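Side-chain contacts in putative Glycerophosphoryl diester phosphodiesterase (Silicibacter pomeroyi, PDB 3L12), which belongs to the glycerophosphoryl diester phosphodiesterase family, adopts a TIM-barrel fold and holds a magnesium ion in its structure: residues A[9-14]-A[19-24]; A[79-84]-A[106-111]; A[88-93]-A[151-156]; A[263-266]-A[270-273]. All coordinates share one frame; numbering follows the deposited sequence. Where two conformers were deposited one is given.

Contact 1: A[9-14]-A[19-24]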
loop_
_atom_site.group_PDB
_atom_site.type_symbol
_atom_site.label_atom_id
_atom_site.label_comp_id
_atom_site.label_asym_id
_atom_site.label_seq_id
_atom_site.Cartn_x
_atom_site.Cartn_y
_atom_site.Cartn_z
ATOM N N GLU A 9 23.103 0.112 -12.881
ATOM C CA GLU A 9 23.452 -0.612 -11.654
ATOM C C GLU A 9 22.202 -1.071 -10.899
ATOM O O GLU A 9 22.178 -2.195 -10.383
ATOM C CB GLU A 9 24.378 0.241 -10.772
ATOM C CG GLU A 9 25.770 0.409 -11.393
ATOM C CD GLU A 9 26.651 1.423 -10.652
ATOM O OE1 GLU A 9 26.282 1.788 -9.500
ATOM O OE2 GLU A 9 27.700 1.841 -11.232
ATOM N N GLY A 10 21.146 -0.259 -10.889
ATOM C CA GLY A 10 19.932 -0.631 -10.199
ATOM C C GLY A 10 18.934 -1.476 -10.992
ATOM O O GLY A 10 17.887 -1.843 -10.451
ATOM N N LEU A 11 19.246 -1.769 -12.258
ATOM C CA LEU A 11 18.378 -2.528 -13.128
ATOM C C LEU A 11 19.015 -3.850 -13.573
ATOM O O LEU A 11 18.322 -4.739 -14.045
ATOM C CB LEU A 11 18.016 -1.670 -14.351
ATOM C CG LEU A 11 17.258 -0.392 -13.936
ATOM C CD1 LEU A 11 17.056 0.545 -15.082
ATOM C CD2 LEU A 11 15.901 -0.719 -13.298
ATOM N N ARG A 12 20.323 -3.992 -13.341
ATOM C CA ARG A 12 21.017 -5.222 -13.695
ATOM C C ARG A 12 20.858 -6.263 -12.572
ATOM O O ARG A 12 21.064 -5.966 -11.399
ATOM C CB ARG A 12 22.493 -4.939 -13.932
ATOM C CG ARG A 12 23.281 -6.105 -14.404
ATOM C CD ARG A 12 24.735 -5.708 -14.659
ATOM N NE ARG A 12 24.906 -4.783 -15.774
ATOM C CZ ARG A 12 25.258 -3.497 -15.700
ATOM N NH1 ARG A 12 25.529 -2.895 -14.534
ATOM N NH2 ARG A 12 25.362 -2.806 -16.825
ATOM N N GLY A 13 20.583 -7.491 -12.987
ATOM C CA GLY A 13 20.420 -8.638 -12.077
ATOM C C GLY A 13 21.744 -9.320 -11.891
ATOM O O GLY A 13 22.781 -8.930 -12.476
ATOM N N HIS A 14 21.731 -10.324 -11.026
ATOM C CA HIS A 14 22.883 -11.177 -10.812
ATOM C C HIS A 14 22.357 -12.435 -10.127
ATOM O O HIS A 14 21.159 -12.493 -9.808
ATOM C CB HIS A 14 24.044 -10.453 -10.123
ATOM C CG HIS A 14 23.702 -9.852 -8.816
ATOM N ND1 HIS A 14 23.565 -10.608 -7.677
ATOM C CD2 HIS A 14 23.519 -8.563 -8.448
ATOM C CE1 HIS A 14 23.305 -9.805 -6.658
ATOM N NE2 HIS A 14 23.256 -8.559 -7.105
ATOM N N ARG A 19 15.587 -7.639 -9.912
ATOM C CA ARG A 19 15.115 -6.297 -9.564
ATOM C C ARG A 19 13.590 -6.236 -9.621
ATOM O O ARG A 19 12.955 -6.991 -10.408
ATOM C CB ARG A 19 15.705 -5.224 -10.496
ATOM C CG ARG A 19 17.217 -5.190 -10.557
ATOM C CD ARG A 19 17.860 -4.937 -9.218
ATOM N NE ARG A 19 19.314 -5.020 -9.408
ATOM C CZ ARG A 19 20.207 -4.764 -8.470
ATOM N NH1 ARG A 19 19.833 -4.411 -7.266
ATOM N NH2 ARG A 19 21.500 -4.853 -8.752
ATOM N N VAL A 20 13.038 -5.364 -8.777
ATOM C CA VAL A 20 11.570 -5.147 -8.681
ATOM C C VAL A 20 11.298 -3.697 -9.074
ATOM O O VAL A 20 11.775 -2.766 -8.445
ATOM C CB VAL A 20 10.985 -5.481 -7.320
ATOM C CG1 VAL A 20 9.452 -5.214 -7.276
ATOM C CG2 VAL A 20 11.251 -6.988 -6.959
ATOM N N ILE A 21 10.561 -3.539 -10.177
ATOM C CA ILE A 21 10.215 -2.226 -10.699
ATOM C C ILE A 21 8.717 -2.013 -10.487
ATOM O O ILE A 21 7.904 -2.780 -10.959
ATOM C CB ILE A 21 10.632 -2.016 -12.136
ATOM C CG1 ILE A 21 12.142 -2.284 -12.362
ATOM C CG2 ILE A 21 10.287 -0.544 -12.613
ATOM C CD1 ILE A 21 12.472 -3.709 -12.785
ATOM N N GLY A 22 8.390 -0.924 -9.780
ATOM C CA GLY A 22 7.015 -0.574 -9.447
ATOM C C GLY A 22 6.284 0.019 -10.617
ATOM O O GLY A 22 6.634 1.126 -11.062
ATOM N N HIS A 23 5.324 -0.720 -11.188
ATOM C CA HIS A 23 4.610 -0.258 -12.397
ATOM C C HIS A 23 3.664 0.917 -12.065
ATOM O O HIS A 23 2.690 0.765 -11.291
ATOM C CB HIS A 23 3.835 -1.409 -13.011
ATOM C CG HIS A 23 3.317 -1.105 -14.371
ATOM N ND1 HIS A 23 1.984 -1.276 -14.703
ATOM C CD2 HIS A 23 3.929 -0.621 -15.472
ATOM C CE1 HIS A 23 1.825 -0.956 -15.990
ATOM N NE2 HIS A 23 2.986 -0.535 -16.461
ATOM N N ARG A 24 3.968 2.100 -12.631
ATOM C CA ARG A 24 3.252 3.363 -12.353
ATOM C C ARG A 24 3.246 3.641 -10.856
ATOM O O ARG A 24 2.382 4.254 -10.357
ATOM C CB ARG A 24 1.819 3.336 -12.924
ATOM C CG ARG A 24 1.817 2.866 -14.357
ATOM C CD ARG A 24 0.446 2.850 -14.974
ATOM N NE ARG A 24 0.587 2.282 -16.297
ATOM C CZ ARG A 24 -0.426 1.961 -17.121
ATOM N NH1 ARG A 24 -1.709 2.175 -16.786
ATOM N NH2 ARG A 24 -0.143 1.370 -18.282
#

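Contact 2: A[79-84]-A[106-111]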
loop_
_atom_site.group_PDB
_atom_site.type_symbol
_atom_site.label_atom_id
_atom_site.label_comp_id
_atom_site.label_asym_id
_atom_site.label_seq_id
_atom_site.Cartn_x
_atom_site.Cartn_y
_atom_site.Cartn_z
ATOM N N GLY A 79 -16.706 15.730 -9.148
ATOM C CA GLY A 79 -16.449 14.439 -8.568
ATOM C C GLY A 79 -17.084 13.256 -9.279
ATOM O O GLY A 79 -17.034 12.102 -8.777
ATOM N N HIS A 80 -17.694 13.489 -10.440
ATOM C CA HIS A 80 -18.368 12.408 -11.178
ATOM C C HIS A 80 -17.446 11.844 -12.283
ATOM O O HIS A 80 -16.718 12.630 -12.927
ATOM C CB HIS A 80 -19.648 12.914 -11.777
ATOM C CG HIS A 80 -20.764 13.027 -10.802
ATOM N ND1 HIS A 80 -21.216 11.946 -10.092
ATOM C CD2 HIS A 80 -21.545 14.078 -10.452
ATOM C CE1 HIS A 80 -22.219 12.331 -9.322
ATOM N NE2 HIS A 80 -22.433 13.618 -9.517
ATOM N N TRP A 81 -17.525 10.538 -12.565
ATOM C CA TRP A 81 -16.715 9.924 -13.596
ATOM C C TRP A 81 -16.979 10.551 -14.960
ATOM O O TRP A 81 -18.122 10.897 -15.301
ATOM C CB TRP A 81 -16.977 8.384 -13.724
ATOM C CG TRP A 81 -16.673 7.683 -12.431
ATOM C CD1 TRP A 81 -17.551 7.247 -11.527
ATOM C CD2 TRP A 81 -15.379 7.501 -11.863
ATOM N NE1 TRP A 81 -16.910 6.745 -10.417
ATOM C CE2 TRP A 81 -15.564 6.866 -10.614
ATOM C CE3 TRP A 81 -14.093 7.723 -12.326
ATOM C CZ2 TRP A 81 -14.511 6.552 -9.786
ATOM C CZ3 TRP A 81 -13.014 7.375 -11.525
ATOM C CH2 TRP A 81 -13.222 6.779 -10.267
ATOM N N LEU A 82 -15.900 10.705 -15.747
ATOM C CA LEU A 82 -16.028 11.230 -17.098
ATOM C C LEU A 82 -16.813 10.207 -17.907
ATOM O O LEU A 82 -16.757 9.014 -17.616
ATOM C CB LEU A 82 -14.678 11.540 -17.737
ATOM C CG LEU A 82 -13.738 12.560 -17.076
ATOM C CD1 LEU A 82 -12.649 13.008 -18.059
ATOM C CD2 LEU A 82 -14.482 13.760 -16.586
ATOM N N THR A 83 -17.580 10.709 -18.885
ATOM C CA THR A 83 -18.381 9.858 -19.756
ATOM C C THR A 83 -18.081 10.352 -21.191
ATOM O O THR A 83 -17.555 11.440 -21.427
ATOM C CB THR A 83 -19.859 9.963 -19.418
ATOM O OG1 THR A 83 -20.310 11.323 -19.593
ATOM C CG2 THR A 83 -20.125 9.512 -17.998
ATOM N N GLY A 84 -18.397 9.572 -22.175
ATOM C CA GLY A 84 -18.149 10.150 -23.515
ATOM C C GLY A 84 -16.729 9.945 -24.009
ATOM O O GLY A 84 -15.940 9.256 -23.371
ATOM N N ASP A 106 -12.919 3.618 -11.128
ATOM C CA ASP A 106 -14.346 3.281 -11.183
ATOM C C ASP A 106 -14.501 1.768 -11.124
ATOM O O ASP A 106 -14.253 1.033 -12.108
ATOM C CB ASP A 106 -14.960 3.853 -12.476
ATOM C CG ASP A 106 -16.462 3.687 -12.553
ATOM O OD1 ASP A 106 -17.073 2.891 -11.767
ATOM O OD2 ASP A 106 -17.030 4.313 -13.476
ATOM N N GLY A 107 -14.996 1.279 -9.964
ATOM C CA GLY A 107 -15.106 -0.165 -9.740
ATOM C C GLY A 107 -16.145 -0.868 -10.596
ATOM O O GLY A 107 -16.203 -2.129 -10.569
ATOM N N ARG A 108 -16.954 -0.121 -11.376
ATOM C CA ARG A 108 -17.949 -0.705 -12.323
ATOM C C ARG A 108 -17.354 -1.135 -13.619
ATOM O O ARG A 108 -18.029 -1.758 -14.462
ATOM C CB ARG A 108 -19.029 0.340 -12.683
ATOM C CG ARG A 108 -19.783 0.809 -11.438
ATOM C CD ARG A 108 -20.715 1.964 -11.742
ATOM N NE ARG A 108 -19.968 3.109 -12.261
ATOM C CZ ARG A 108 -20.548 4.154 -12.843
ATOM N NH1 ARG A 108 -21.881 4.249 -12.927
ATOM N NH2 ARG A 108 -19.808 5.088 -13.366
ATOM N N THR A 109 -16.105 -0.759 -13.847
ATOM C CA THR A 109 -15.484 -0.913 -15.126
ATOM C C THR A 109 -14.521 -2.113 -15.206
ATOM O O THR A 109 -14.054 -2.635 -14.215
ATOM C CB THR A 109 -14.685 0.365 -15.502
ATOM O OG1 THR A 109 -13.496 0.503 -14.691
ATOM C CG2 THR A 109 -15.600 1.653 -15.386
ATOM N N VAL A 110 -14.222 -2.481 -16.439
ATOM C CA VAL A 110 -13.253 -3.566 -16.726
ATOM C C VAL A 110 -11.925 -3.230 -16.032
ATOM O O VAL A 110 -11.355 -4.043 -15.303
ATOM C CB VAL A 110 -13.094 -3.754 -18.234
ATOM C CG1 VAL A 110 -11.923 -4.778 -18.585
ATOM C CG2 VAL A 110 -14.438 -4.266 -18.924
ATOM N N TYR A 111 -11.463 -2.007 -16.231
ATOM C CA TYR A 111 -10.189 -1.607 -15.701
ATOM C C TYR A 111 -10.233 -1.581 -14.184
ATOM O O TYR A 111 -9.288 -2.098 -13.544
ATOM C CB TYR A 111 -9.804 -0.250 -16.223
ATOM C CG TYR A 111 -8.360 0.132 -16.016
ATOM C CD1 TYR A 111 -7.405 -0.171 -16.957
ATOM C CD2 TYR A 111 -7.986 0.932 -14.947
ATOM C CE1 TYR A 111 -6.068 0.261 -16.798
ATOM C CE2 TYR A 111 -6.675 1.358 -14.776
ATOM C CZ TYR A 111 -5.732 1.020 -15.732
ATOM O OH TYR A 111 -4.431 1.477 -15.574
#

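Contact 3: A[88-93]-A[151-156]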
loop_
_atom_site.group_PDB
_atom_site.type_symbol
_atom_site.label_atom_id
_atom_site.label_comp_id
_atom_site.label_asym_id
_atom_site.label_seq_id
_atom_site.Cartn_x
_atom_site.Cartn_y
_atom_site.Cartn_z
ATOM N N GLN A 88 -8.029 14.206 -25.462
ATOM C CA GLN A 88 -6.651 14.127 -25.939
ATOM C C GLN A 88 -5.789 15.073 -25.116
ATOM O O GLN A 88 -5.985 16.289 -25.103
ATOM C CB GLN A 88 -6.584 14.489 -27.402
ATOM C CG GLN A 88 -5.227 14.325 -28.052
ATOM C CD GLN A 88 -5.227 14.777 -29.532
ATOM O OE1 GLN A 88 -6.168 15.382 -30.016
ATOM N NE2 GLN A 88 -4.119 14.543 -30.208
ATOM N N VAL A 89 -4.786 14.501 -24.480
ATOM C CA VAL A 89 -3.941 15.291 -23.573
ATOM C C VAL A 89 -3.209 16.456 -24.285
ATOM O O VAL A 89 -3.094 17.551 -23.730
ATOM C CB VAL A 89 -2.947 14.373 -22.759
ATOM C CG1 VAL A 89 -1.884 15.204 -22.037
ATOM C CG2 VAL A 89 -3.697 13.431 -21.775
ATOM N N ALA A 90 -2.736 16.216 -25.498
ATOM C CA ALA A 90 -1.998 17.210 -26.305
ATOM C C ALA A 90 -2.859 18.427 -26.672
ATOM O O ALA A 90 -2.332 19.456 -27.145
ATOM C CB ALA A 90 -1.455 16.560 -27.570
ATOM N N GLU A 91 -4.178 18.265 -26.565
ATOM C CA GLU A 91 -5.122 19.365 -26.828
ATOM C C GLU A 91 -5.633 20.078 -25.572
ATOM O O GLU A 91 -6.490 20.947 -25.695
ATOM C CB GLU A 91 -6.309 18.838 -27.639
ATOM C CG GLU A 91 -5.931 18.454 -29.091
ATOM C CD GLU A 91 -5.635 19.654 -30.006
ATOM O OE1 GLU A 91 -5.971 20.820 -29.649
ATOM O OE2 GLU A 91 -5.083 19.453 -31.137
HETATM N N MSE A 92 -5.156 19.674 -24.391
HETATM C CA MSE A 92 -5.521 20.260 -23.098
HETATM C C MSE A 92 -4.341 20.956 -22.464
HETATM O O MSE A 92 -3.195 20.470 -22.541
HETATM C CB MSE A 92 -5.975 19.165 -22.113
HETATM C CG MSE A 92 -7.069 18.337 -22.639
HETATM SE SE MSE A 92 -7.545 16.876 -21.425
HETATM C CE MSE A 92 -8.246 17.970 -20.039
ATOM N N THR A 93 -4.603 22.066 -21.797
ATOM C CA THR A 93 -3.577 22.728 -21.028
ATOM C C THR A 93 -3.373 21.953 -19.747
ATOM O O THR A 93 -4.250 21.190 -19.298
ATOM C CB THR A 93 -3.924 24.169 -20.672
ATOM O OG1 THR A 93 -5.036 24.200 -19.771
ATOM C CG2 THR A 93 -4.222 25.018 -21.955
ATOM N N LYS A 151 5.738 8.393 -23.882
ATOM C CA LYS A 151 4.484 7.964 -24.556
ATOM C C LYS A 151 4.172 9.041 -25.576
ATOM O O LYS A 151 3.674 10.137 -25.266
ATOM C CB LYS A 151 3.342 7.755 -23.549
ATOM C CG LYS A 151 2.057 7.118 -24.114
ATOM C CD LYS A 151 2.311 5.626 -24.339
ATOM C CE LYS A 151 1.051 4.780 -24.454
ATOM N NZ LYS A 151 0.645 4.697 -25.884
ATOM N N SER A 152 4.544 8.754 -26.811
ATOM C CA SER A 152 4.261 9.670 -27.911
ATOM C C SER A 152 2.778 9.542 -28.338
ATOM O O SER A 152 2.136 8.494 -28.137
ATOM C CB SER A 152 5.174 9.342 -29.071
ATOM O OG SER A 152 5.117 7.954 -29.279
ATOM N N ASP A 153 2.268 10.605 -28.931
ATOM C CA ASP A 153 0.888 10.678 -29.412
ATOM C C ASP A 153 1.020 10.488 -30.899
ATOM O O ASP A 153 1.755 11.251 -31.549
ATOM C CB ASP A 153 0.296 12.043 -29.111
ATOM C CG ASP A 153 -1.167 12.188 -29.579
ATOM O OD1 ASP A 153 -1.602 11.440 -30.504
ATOM O OD2 ASP A 153 -1.869 13.076 -28.994
ATOM N N PRO A 154 0.320 9.484 -31.458
ATOM C CA PRO A 154 0.454 9.246 -32.908
ATOM C C PRO A 154 0.069 10.447 -33.803
ATOM O O PRO A 154 0.416 10.453 -34.990
ATOM C CB PRO A 154 -0.491 8.064 -33.177
ATOM C CG PRO A 154 -1.267 7.857 -31.904
ATOM C CD PRO A 154 -0.530 8.471 -30.801
ATOM N N ALA A 155 -0.656 11.434 -33.257
ATOM C CA ALA A 155 -1.003 12.649 -34.013
ATOM C C ALA A 155 0.236 13.476 -34.426
ATOM O O ALA A 155 0.186 14.229 -35.388
ATOM C CB ALA A 155 -2.011 13.517 -33.223
ATOM N N LEU A 156 1.350 13.325 -33.717
ATOM C CA LEU A 156 2.603 14.001 -34.061
ATOM C C LEU A 156 3.514 13.154 -34.934
ATOM O O LEU A 156 4.646 13.563 -35.199
ATOM C CB LEU A 156 3.411 14.313 -32.807
ATOM C CG LEU A 156 2.969 15.298 -31.746
ATOM C CD1 LEU A 156 4.115 15.333 -30.727
ATOM C CD2 LEU A 156 2.677 16.680 -32.330
HETATM O O HOH W 1 -2.156 13.554 -26.505
#

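Contact 4: A[263-266]-A[270-273]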
loop_
_atom_site.group_PDB
_atom_site.type_symbol
_atom_site.label_atom_id
_atom_site.label_comp_id
_atom_site.label_asym_id
_atom_site.label_seq_id
_atom_site.Cartn_x
_atom_site.Cartn_y
_atom_site.Cartn_z
ATOM N N GLU A 263 19.955 -15.070 -25.080
ATOM C CA GLU A 263 20.413 -14.412 -26.320
ATOM C C GLU A 263 20.657 -12.917 -26.068
ATOM O O GLU A 263 21.671 -12.347 -26.499
ATOM C CB GLU A 263 19.401 -14.562 -27.458
ATOM C CG GLU A 263 19.900 -13.985 -28.794
ATOM C CD GLU A 263 18.887 -14.076 -29.897
ATOM O OE1 GLU A 263 17.810 -14.673 -29.684
ATOM O OE2 GLU A 263 19.152 -13.516 -30.995
ATOM N N ALA A 264 19.720 -12.298 -25.357
ATOM C CA ALA A 264 19.830 -10.884 -24.995
ATOM C C ALA A 264 21.044 -10.656 -24.079
ATOM O O ALA A 264 21.774 -9.718 -24.281
ATOM C CB ALA A 264 18.520 -10.384 -24.347
ATOM N N HIS A 265 21.262 -11.492 -23.071
ATOM C CA HIS A 265 22.428 -11.360 -22.196
ATOM C C HIS A 265 23.754 -11.532 -22.937
ATOM O O HIS A 265 24.723 -10.821 -22.659
ATOM C CB HIS A 265 22.388 -12.360 -21.056
ATOM C CG HIS A 265 21.389 -11.991 -20.023
ATOM N ND1 HIS A 265 20.802 -12.911 -19.180
ATOM C CD2 HIS A 265 20.810 -10.795 -19.745
ATOM C CE1 HIS A 265 19.969 -12.278 -18.372
ATOM N NE2 HIS A 265 19.917 -11.006 -18.725
ATOM N N ASP A 266 23.775 -12.483 -23.846
ATOM C CA ASP A 266 24.926 -12.688 -24.724
ATOM C C ASP A 266 25.247 -11.419 -25.547
ATOM O O ASP A 266 26.406 -11.149 -25.833
ATOM C CB ASP A 266 24.653 -13.836 -25.692
ATOM C CG ASP A 266 24.766 -15.223 -25.051
ATOM O OD1 ASP A 266 25.418 -15.417 -23.980
ATOM O OD2 ASP A 266 24.196 -16.153 -25.671
ATOM N N ILE A 270 20.335 -5.756 -20.862
ATOM C CA ILE A 270 19.607 -6.019 -19.609
ATOM C C ILE A 270 18.165 -6.323 -20.047
ATOM O O ILE A 270 17.691 -5.680 -20.979
ATOM C CB ILE A 270 19.721 -4.830 -18.664
ATOM C CG1 ILE A 270 21.137 -4.761 -18.075
ATOM C CG2 ILE A 270 18.650 -4.904 -17.534
ATOM C CD1 ILE A 270 21.437 -3.485 -17.202
ATOM N N VAL A 271 17.478 -7.286 -19.395
ATOM C CA VAL A 271 16.146 -7.665 -19.762
ATOM C C VAL A 271 15.212 -7.431 -18.577
ATOM O O VAL A 271 15.409 -8.019 -17.496
ATOM C CB VAL A 271 16.075 -9.126 -20.207
ATOM C CG1 VAL A 271 14.678 -9.492 -20.663
ATOM C CG2 VAL A 271 17.142 -9.396 -21.316
ATOM N N LEU A 272 14.248 -6.556 -18.773
ATOM C CA LEU A 272 13.229 -6.259 -17.740
ATOM C C LEU A 272 11.908 -6.664 -18.361
ATOM O O LEU A 272 11.525 -6.138 -19.429
ATOM C CB LEU A 272 13.212 -4.794 -17.369
ATOM C CG LEU A 272 14.507 -4.113 -16.931
ATOM C CD1 LEU A 272 14.113 -2.682 -16.542
ATOM C CD2 LEU A 272 15.166 -4.830 -15.757
ATOM N N THR A 273 11.184 -7.576 -17.733
ATOM C CA THR A 273 9.902 -7.974 -18.288
ATOM C C THR A 273 8.741 -7.326 -17.502
ATOM O O THR A 273 8.895 -6.927 -16.314
ATOM C CB THR A 273 9.805 -9.486 -18.382
ATOM O OG1 THR A 273 8.661 -9.819 -19.192
ATOM C CG2 THR A 273 9.783 -10.105 -16.969
#

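Contact 1: A[9-14]-A[19-24]
Arg19, at the first position of strand 19-23, reaches back to the loop that precedes it and grips the carbonyl of Arg12 side-on with two nitrogens. Arg19 NE lies 2.8 Å from Arg12 O and Arg19 NH2 lies 2.9 Å from the same oxygen. The NH2 donor sits almost on the continuation of the C=O bond, whereas NE approaches from above the carbonyl plane, and the oxygen stays close to the plane of the guanidinium group. A bend at chi2 (-59°) folds the chain so that its aliphatic part runs along the loop: Arg19 CD rests 3.3 Å from Gly10 O. Glu9 O lies over one guanidinium face, 3.2 Å from Arg19 NH2, but the angle is too poor for a hydrogen bond. Further along the strand the contact turns apolar, where Leu11 CD2 meets Ile21 CG1 at 4.2 Å and the two side chains cross at about a right angle. Ile21 also packs on Ala48 and Val294 of the adjoining barrel strands, and Leu11 extends that apolar patch. Arginine suits the strand's start because NH1 can bond Trp312 O as well, drawing the C-terminal tail to the same group. One charged group thus serves backbone carbonyls from both chain termini, although Leu11 O is buried here without a hydrogen-bond partner in the model.

Contact 2: A[79-84]-A[106-111]
The indole of Trp81 has Asp106 laid over one face: CB of Asp106 stands 3.6 Å from the centroid of the six-membered ring, 12° off its normal, a CH-pi contact. The carboxylate continues over the five-membered ring, its plane only 16° from that of the indole, and Asp106 OD2 comes within 3.5 Å of Trp81 CG. Asp106 N lies over the ring too, 3.3 Å from Trp81 CH2. Arg108 holds the carboxylate from the edge of its guanidinium group, Arg108 NE bonding Asp106 OD1 (2.9 Å) and NH2 bonding OD2 in a salt bridge. The same NH2 of Arg108 approaches Trp81 CD1 at 3.6 Å. Aspartate fits because OD1 also accepts from Arg108 N, forming an Asx turn, so the group that lies on the indole is fixed by its own segment. A broad, flat tryptophan can span both the backbone and the carboxylate. The type I turn from Asp106 ends at Thr109, whose OG1 donates to Asp106 O and also caps Gly112 N. Trp81 therefore packs from the long loop between strand 61-63 and helix 94-98 onto the turn that starts helix 110-114, while Arg108 also touches Asp307 of the second subunit.

Contact 3: A[88-93]-A[151-156]
Gln88 and Asp153 join two loops on the TIM barrel, the first leading from strand 61-63 to helix 94-98 and the second following strand 145-150, whose Glu149 is a magnesium ligand. The firm part is a single direct bond: Gln88 NE2 donates to Asp153 OD2 at 2.9 Å, nearly straight at 178°. The oxygen lies in the amide plane, while the donor meets OD2 on its syn side, 23° out of the carboxylate plane. Gln88 can span the gap because CG is anti to the backbone N (chi1 -175°) and the chain stays extended beyond it. A glutamine suits the place, offering an N-H to the acid without bringing a charge. Asp153 is steadied from its own segment by an Asx turn, Asp153 OD1 accepting from Ala155 N at 2.9 Å as the chain enters the 3-10 turn 154-156. The rest is looser. Ala155 CB touches only the amide, 3.8 Å from Gln88 NE2, and Ala90 CB stands equally far from Asp153 OD2; their small methyls let the loops approach without interlocking. Across this surface contact the backbone of the 3-10 turn 89-91 is joined to the acid through solvent instead. An ordered water accepts from Ala90 N at 2.9 Å and donates to Asp153 OD2 at 2.6 Å, making it the second donor on that oxygen.

Contact 4: A[263-266]-A[270-273]
Val271 gives up more surface to this contact than any other residue, packing outward from strand 270-273 against the last turn of helix 258-266. The two elements belong to a beta-alpha-beta unit of the barrel, in which the helix runs back outside the sheet and a short turn returns the chain to the next strand. All of the touching on the strand side is done by one methyl, CG2. With CG1 anti to the backbone N (chi1 -177°), CG2 stands beside that nitrogen and meets both helix residues. Against Ala264 it is tight: Ala264 CB and Val271 CG2 are 3.5 Å apart, closer than carbons usually pack. Alanine is apt here, since its single methyl points to the strand and leaves the backbones only 7.2 Å apart between the CA atoms of Ala264 and Val271. Trp249 and Pro238 close in on the alanine methyl from the neighbouring strand and helix. His265 flanks the pair, its ring crossing the valine at about a right angle and its NE2 4.1 Å from Val271 CG2. The polar end of the ring is bound for another partner, because NE2 is hydrogen-bonded to Asp291 OD1, an oxygen that also takes the backbone N of Val271. The same ring nitrogen thus sits beside the methyl and bonds the acid. No hydrogen bond passes directly between the two segments, so helix and strand are joined by apolar packing, with Asp291 as a polar bridge beside it.

In the fold
Along the chain contact 1 closes first, the segments of contacts 2 and 3 then alternate, and contact 4 comes last. Contacts 1 and 4 share the barrel sheet: strands 19-23 and 270-273 each pair with strand 292-295, and the contact centres are about 13 Å apart. They touch, Ile270 packing on Leu11 and Arg12, so the N-terminal loop is tied to a late strand of the barrel. Contacts 2 and 3 lie across the chain's centre from both, their centres about 22 Å apart, and fasten the long insertion after strand 61-63. Arg24 of contact 1 nevertheless reaches Tyr111 of contact 2. Together the four join loops and helices to a barrel whose strands 48-55 and 145-150 carry the magnesium ligands.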